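Local coordinates for protein carbohydrate kinase (PDB 2NWH) that probably phosphorylates a sugar or related small molecule with ATP, as a member of the pfkB (ribokinase-like) family of carbohydrate kinases, at residues Ile271-Ile284 and Ser300-Met313. Numbering follows the deposited sequence. Where two conformers were deposited one is given.
Sequences IREALRQGAAAAAI and SVEAMLGLVPQAEM
Arg276 sets its CG beside its own backbone N and bends at chi3 (72°), which carries its guanidinium to the backbone at Leu305-Pro309. Val301 turns CG1 anti to its backbone N (chi1 165°), and CG1 lies against Gln277 CG and Ala280 CB. The contact joins a C-terminal helix of the ribokinase-like fold to the chain end, which crosses it as helix 298-305, runs through a type I turn (Leu305 to Val308) and becomes edge strand 311-313 of the large sheet. Segments 271-284 and 300-305 cross nearly at a right angle. Val301 is a knob among Gln277, Ala280, Ala281 and Ile284. The small Ala280 lets Val308 CG2 come to 3.8 Å from its CB. Ile284 CG1 packs on Met304 CB, the two side chains lying alongside and pointing opposite ways. Arg276 grips two backbone carbonyls, both in its guanidinium plane. NE donates to Pro309 O at 3.0 Å, and NH2 donates to Val308 O at 2.9 Å, almost straight at 179°. Leu305 CD1 lies over one face, off its centre. The amide of Gln310 covers the opposite face, its NE2 over the centre and 3.7 Å from Arg276 CZ. These contacts should limit rotation of the guanidinium. Farther along, Ala311 CB packs on Arg272 CG at 3.5 Å and also meets Leu275 CD1. Arg272 NH1 makes a weak hydrogen bond to Gln310 OE1, 3.1 Å long.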
loop_
_atom_site.group_PDB
_atom_site.type_symbol
_atom_site.label_atom_id
_atom_site.label_comp_id
_atom_site.label_asym_id
_atom_site.label_seq_id
_atom_site.Cartn_x
_atom_site.Cartn_y
_atom_site.Cartn_z
ATOM N N ILE A 271 10.631 -6.693 -14.877
ATOM C CA ILE A 271 10.851 -6.209 -13.512
ATOM C C ILE A 271 11.817 -4.992 -13.487
ATOM O O ILE A 271 11.739 -4.145 -12.584
ATOM C CB ILE A 271 11.255 -7.337 -12.517
ATOM C CG1 ILE A 271 12.641 -7.891 -12.831
ATOM C CG2 ILE A 271 10.168 -8.464 -12.478
ATOM C CD1 ILE A 271 13.218 -8.687 -11.705
ATOM N N ARG A 272 12.682 -4.873 -14.499
ATOM C CA ARG A 272 13.588 -3.713 -14.617
ATOM C C ARG A 272 12.766 -2.460 -14.914
ATOM O O ARG A 272 12.922 -1.434 -14.242
ATOM C CB ARG A 272 14.613 -3.975 -15.724
ATOM C CG ARG A 272 16.052 -3.557 -15.433
ATOM C CD ARG A 272 16.952 -3.628 -16.698
ATOM N NE ARG A 272 16.254 -3.121 -17.892
ATOM C CZ ARG A 272 15.988 -1.833 -18.178
ATOM N NH1 ARG A 272 16.361 -0.827 -17.373
ATOM N NH2 ARG A 272 15.312 -1.549 -19.292
ATOM N N GLU A 273 11.871 -2.564 -15.899
ATOM C CA GLU A 273 10.884 -1.530 -16.233
ATOM C C GLU A 273 9.885 -1.208 -15.087
ATOM O O GLU A 273 9.568 -0.039 -14.829
ATOM C CB GLU A 273 10.110 -1.946 -17.480
ATOM C CG GLU A 273 10.955 -2.123 -18.732
ATOM C CD GLU A 273 10.167 -2.681 -19.932
ATOM O OE1 GLU A 273 9.377 -3.641 -19.761
ATOM O OE2 GLU A 273 10.351 -2.158 -21.059
ATOM N N ALA A 274 9.412 -2.245 -14.403
ATOM C CA ALA A 274 8.511 -2.093 -13.243
ATOM C C ALA A 274 9.226 -1.374 -12.106
ATOM O O ALA A 274 8.668 -0.497 -11.434
ATOM C CB ALA A 274 8.019 -3.440 -12.805
ATOM N N LEU A 275 10.495 -1.692 -11.931
ATOM C CA LEU A 275 11.303 -1.040 -10.920
ATOM C C LEU A 275 11.366 0.473 -11.158
ATOM O O LEU A 275 11.151 1.274 -10.231
ATOM C CB LEU A 275 12.732 -1.566 -11.018
ATOM C CG LEU A 275 13.470 -1.868 -9.719
ATOM C CD1 LEU A 275 14.875 -2.446 -10.024
ATOM C CD2 LEU A 275 13.564 -0.622 -8.920
ATOM N N ARG A 276 11.701 0.850 -12.393
ATOM C CA ARG A 276 11.804 2.281 -12.736
ATOM C C ARG A 276 10.458 3.005 -12.677
ATOM O O ARG A 276 10.436 4.193 -12.331
ATOM C CB ARG A 276 12.479 2.476 -14.084
ATOM C CG ARG A 276 13.969 2.069 -14.030
ATOM C CD ARG A 276 14.704 2.469 -15.295
ATOM N NE ARG A 276 14.895 3.918 -15.347
ATOM C CZ ARG A 276 14.343 4.714 -16.259
ATOM N NH1 ARG A 276 13.547 4.210 -17.189
ATOM N NH2 ARG A 276 14.604 6.018 -16.241
ATOM N N GLN A 277 9.364 2.324 -13.036
ATOM C CA GLN A 277 8.041 2.969 -12.939
ATOM C C GLN A 277 7.640 3.210 -11.490
ATOM O O GLN A 277 7.080 4.282 -11.157
ATOM C CB GLN A 277 6.923 2.190 -13.663
ATOM C CG GLN A 277 5.559 2.898 -13.499
ATOM C CD GLN A 277 4.459 2.372 -14.395
ATOM O OE1 GLN A 277 4.547 2.430 -15.632
ATOM N NE2 GLN A 277 3.414 1.858 -13.782
ATOM N N GLY A 278 7.912 2.221 -10.630
ATOM C CA GLY A 278 7.617 2.333 -9.207
ATOM C C GLY A 278 8.428 3.469 -8.594
ATOM O O GLY A 278 7.909 4.285 -7.812
ATOM N N ALA A 279 9.709 3.539 -8.945
ATOM C CA ALA A 279 10.551 4.642 -8.520
ATOM C C ALA A 279 10.019 5.982 -8.974
ATOM O O ALA A 279 10.038 6.916 -8.179
ATOM C CB ALA A 279 11.984 4.479 -8.993
ATOM N N ALA A 280 9.571 6.073 -10.237
ATOM C CA ALA A 280 9.012 7.348 -10.765
ATOM C C ALA A 280 7.800 7.768 -9.926
ATOM O O ALA A 280 7.642 8.944 -9.516
ATOM C CB ALA A 280 8.611 7.167 -12.211
ATOM N N ALA A 281 6.920 6.798 -9.710
ATOM C CA ALA A 281 5.712 7.020 -8.926
ATOM C C ALA A 281 6.020 7.485 -7.487
ATOM O O ALA A 281 5.440 8.455 -7.023
ATOM C CB ALA A 281 4.813 5.772 -8.968
ATOM N N ALA A 282 6.957 6.831 -6.807
ATOM C CA ALA A 282 7.393 7.259 -5.460
ATOM C C ALA A 282 7.966 8.710 -5.456
ATOM O O ALA A 282 7.549 9.564 -4.617
ATOM C CB ALA A 282 8.446 6.241 -4.926
ATOM N N ALA A 283 8.835 8.984 -6.426
ATOM C CA ALA A 283 9.524 10.304 -6.578
ATOM C C ALA A 283 8.504 11.412 -6.747
ATOM O O ALA A 283 8.671 12.491 -6.197
ATOM C CB ALA A 283 10.495 10.282 -7.798
ATOM N N ILE A 284 7.438 11.144 -7.506
ATOM C CA ILE A 284 6.431 12.160 -7.759
ATOM C C ILE A 284 5.817 12.579 -6.427
ATOM O O ILE A 284 5.585 13.747 -6.222
ATOM C CB ILE A 284 5.331 11.644 -8.686
ATOM C CG1 ILE A 284 5.863 11.581 -10.130
ATOM C CG2 ILE A 284 3.996 12.498 -8.593
ATOM C CD1 ILE A 284 4.947 10.682 -11.025
ATOM N N SER A 300 2.060 11.857 -15.430
ATOM C CA SER A 300 3.098 12.369 -14.554
ATOM C C SER A 300 4.212 11.334 -14.365
ATOM O O SER A 300 5.390 11.678 -14.233
ATOM C CB SER A 300 2.537 12.864 -13.226
ATOM O OG SER A 300 2.046 11.793 -12.432
ATOM N N VAL A 301 3.845 10.058 -14.368
ATOM C CA VAL A 301 4.837 9.020 -14.247
ATOM C C VAL A 301 5.729 9.077 -15.494
ATOM O O VAL A 301 6.944 9.070 -15.390
ATOM C CB VAL A 301 4.201 7.583 -14.049
ATOM C CG1 VAL A 301 5.262 6.491 -14.312
ATOM C CG2 VAL A 301 3.609 7.431 -12.607
ATOM N N GLU A 302 5.105 9.110 -16.668
ATOM C CA GLU A 302 5.787 9.323 -17.944
ATOM C C GLU A 302 6.768 10.503 -17.871
ATOM O O GLU A 302 7.903 10.392 -18.338
ATOM C CB GLU A 302 4.718 9.547 -19.027
ATOM C CG GLU A 302 5.179 9.623 -20.478
ATOM C CD GLU A 302 4.007 10.025 -21.442
ATOM O OE1 GLU A 302 3.251 10.994 -21.124
ATOM O OE2 GLU A 302 3.851 9.381 -22.497
ATOM N N ALA A 303 6.350 11.621 -17.253
ATOM C CA ALA A 303 7.196 12.805 -17.169
ATOM C C ALA A 303 8.394 12.649 -16.194
ATOM O O ALA A 303 9.452 13.277 -16.404
ATOM C CB ALA A 303 6.360 14.052 -16.809
ATOM N N MET A 304 8.220 11.852 -15.141
ATOM C CA MET A 304 9.269 11.708 -14.127
ATOM C C MET A 304 10.268 10.613 -14.515
ATOM O O MET A 304 11.426 10.663 -14.107
ATOM C CB MET A 304 8.670 11.433 -12.732
ATOM C CG MET A 304 9.715 11.300 -11.590
ATOM S SD MET A 304 10.596 12.827 -11.164
ATOM C CE MET A 304 9.475 13.426 -9.861
ATOM N N LEU A 305 9.818 9.666 -15.328
ATOM C CA LEU A 305 10.650 8.524 -15.674
ATOM C C LEU A 305 12.063 8.846 -16.209
ATOM O O LEU A 305 13.017 8.160 -15.864
ATOM C CB LEU A 305 9.896 7.585 -16.616
ATOM C CG LEU A 305 10.560 6.223 -16.768
ATOM C CD1 LEU A 305 10.455 5.471 -15.394
ATOM C CD2 LEU A 305 9.881 5.422 -17.922
ATOM N N GLY A 306 12.193 9.875 -17.038
ATOM C CA GLY A 306 13.507 10.251 -17.596
ATOM C C GLY A 306 14.514 10.694 -16.522
ATOM O O GLY A 306 15.719 10.743 -16.755
ATOM N N LEU A 307 14.009 11.009 -15.334
ATOM C CA LEU A 307 14.853 11.474 -14.231
ATOM C C LEU A 307 15.216 10.348 -13.272
ATOM O O LEU A 307 16.064 10.518 -12.370
ATOM C CB LEU A 307 14.143 12.603 -13.484
ATOM C CG LEU A 307 13.790 13.884 -14.245
ATOM C CD1 LEU A 307 15.021 14.549 -14.809
ATOM C CD2 LEU A 307 12.748 13.649 -15.346
ATOM N N VAL A 308 14.572 9.199 -13.470
ATOM C CA VAL A 308 14.800 8.015 -12.644
ATOM C C VAL A 308 16.094 7.321 -13.048
ATOM O O VAL A 308 16.324 7.078 -14.228
ATOM C CB VAL A 308 13.587 7.028 -12.691
ATOM C CG1 VAL A 308 13.876 5.739 -11.927
ATOM C CG2 VAL A 308 12.387 7.702 -12.093
ATOM N N PRO A 309 16.943 7.009 -12.060
ATOM C CA PRO A 309 18.162 6.269 -12.398
ATOM C C PRO A 309 17.883 4.994 -13.193
ATOM O O PRO A 309 16.799 4.418 -13.091
ATOM C CB PRO A 309 18.756 5.923 -11.026
ATOM C CG PRO A 309 18.216 6.992 -10.096
ATOM C CD PRO A 309 16.852 7.346 -10.625
ATOM N N GLN A 310 18.863 4.549 -13.972
ATOM C CA GLN A 310 18.754 3.236 -14.640
ATOM C C GLN A 310 18.672 2.039 -13.675
ATOM O O GLN A 310 19.142 2.121 -12.530
ATOM C CB GLN A 310 19.876 3.045 -15.651
ATOM C CG GLN A 310 19.529 3.593 -17.031
ATOM C CD GLN A 310 18.145 3.138 -17.512
ATOM O OE1 GLN A 310 17.710 2.001 -17.252
ATOM N NE2 GLN A 310 17.445 4.033 -18.215
ATOM N N ALA A 311 18.046 0.950 -14.137
ATOM C CA ALA A 311 17.936 -0.277 -13.360
ATOM C C ALA A 311 18.864 -1.314 -13.968
ATOM O O ALA A 311 19.148 -1.266 -15.168
ATOM C CB ALA A 311 16.478 -0.801 -13.322
ATOM N N GLU A 312 19.360 -2.216 -13.129
ATOM C CA GLU A 312 20.315 -3.239 -13.557
ATOM C C GLU A 312 19.783 -4.628 -13.210
ATOM O O GLU A 312 19.589 -4.925 -12.035
ATOM C CB GLU A 312 21.677 -2.999 -12.869
ATOM C CG GLU A 312 22.753 -4.076 -13.144
ATOM C CD GLU A 312 24.170 -3.683 -12.674
ATOM O OE1 GLU A 312 24.367 -3.323 -11.486
ATOM O OE2 GLU A 312 25.101 -3.773 -13.503
ATOM N N MET A 313 19.530 -5.462 -14.226
ATOM C CA MET A 313 19.233 -6.884 -13.996
ATOM C C MET A 313 20.477 -7.543 -13.401
ATOM O O MET A 313 21.607 -7.153 -13.719
ATOM C CB MET A 313 18.838 -7.610 -15.293
ATOM C CG MET A 313 17.339 -7.591 -15.647
ATOM S SD MET A 313 16.193 -8.490 -14.564
ATOM C CE MET A 313 14.679 -8.083 -15.436
#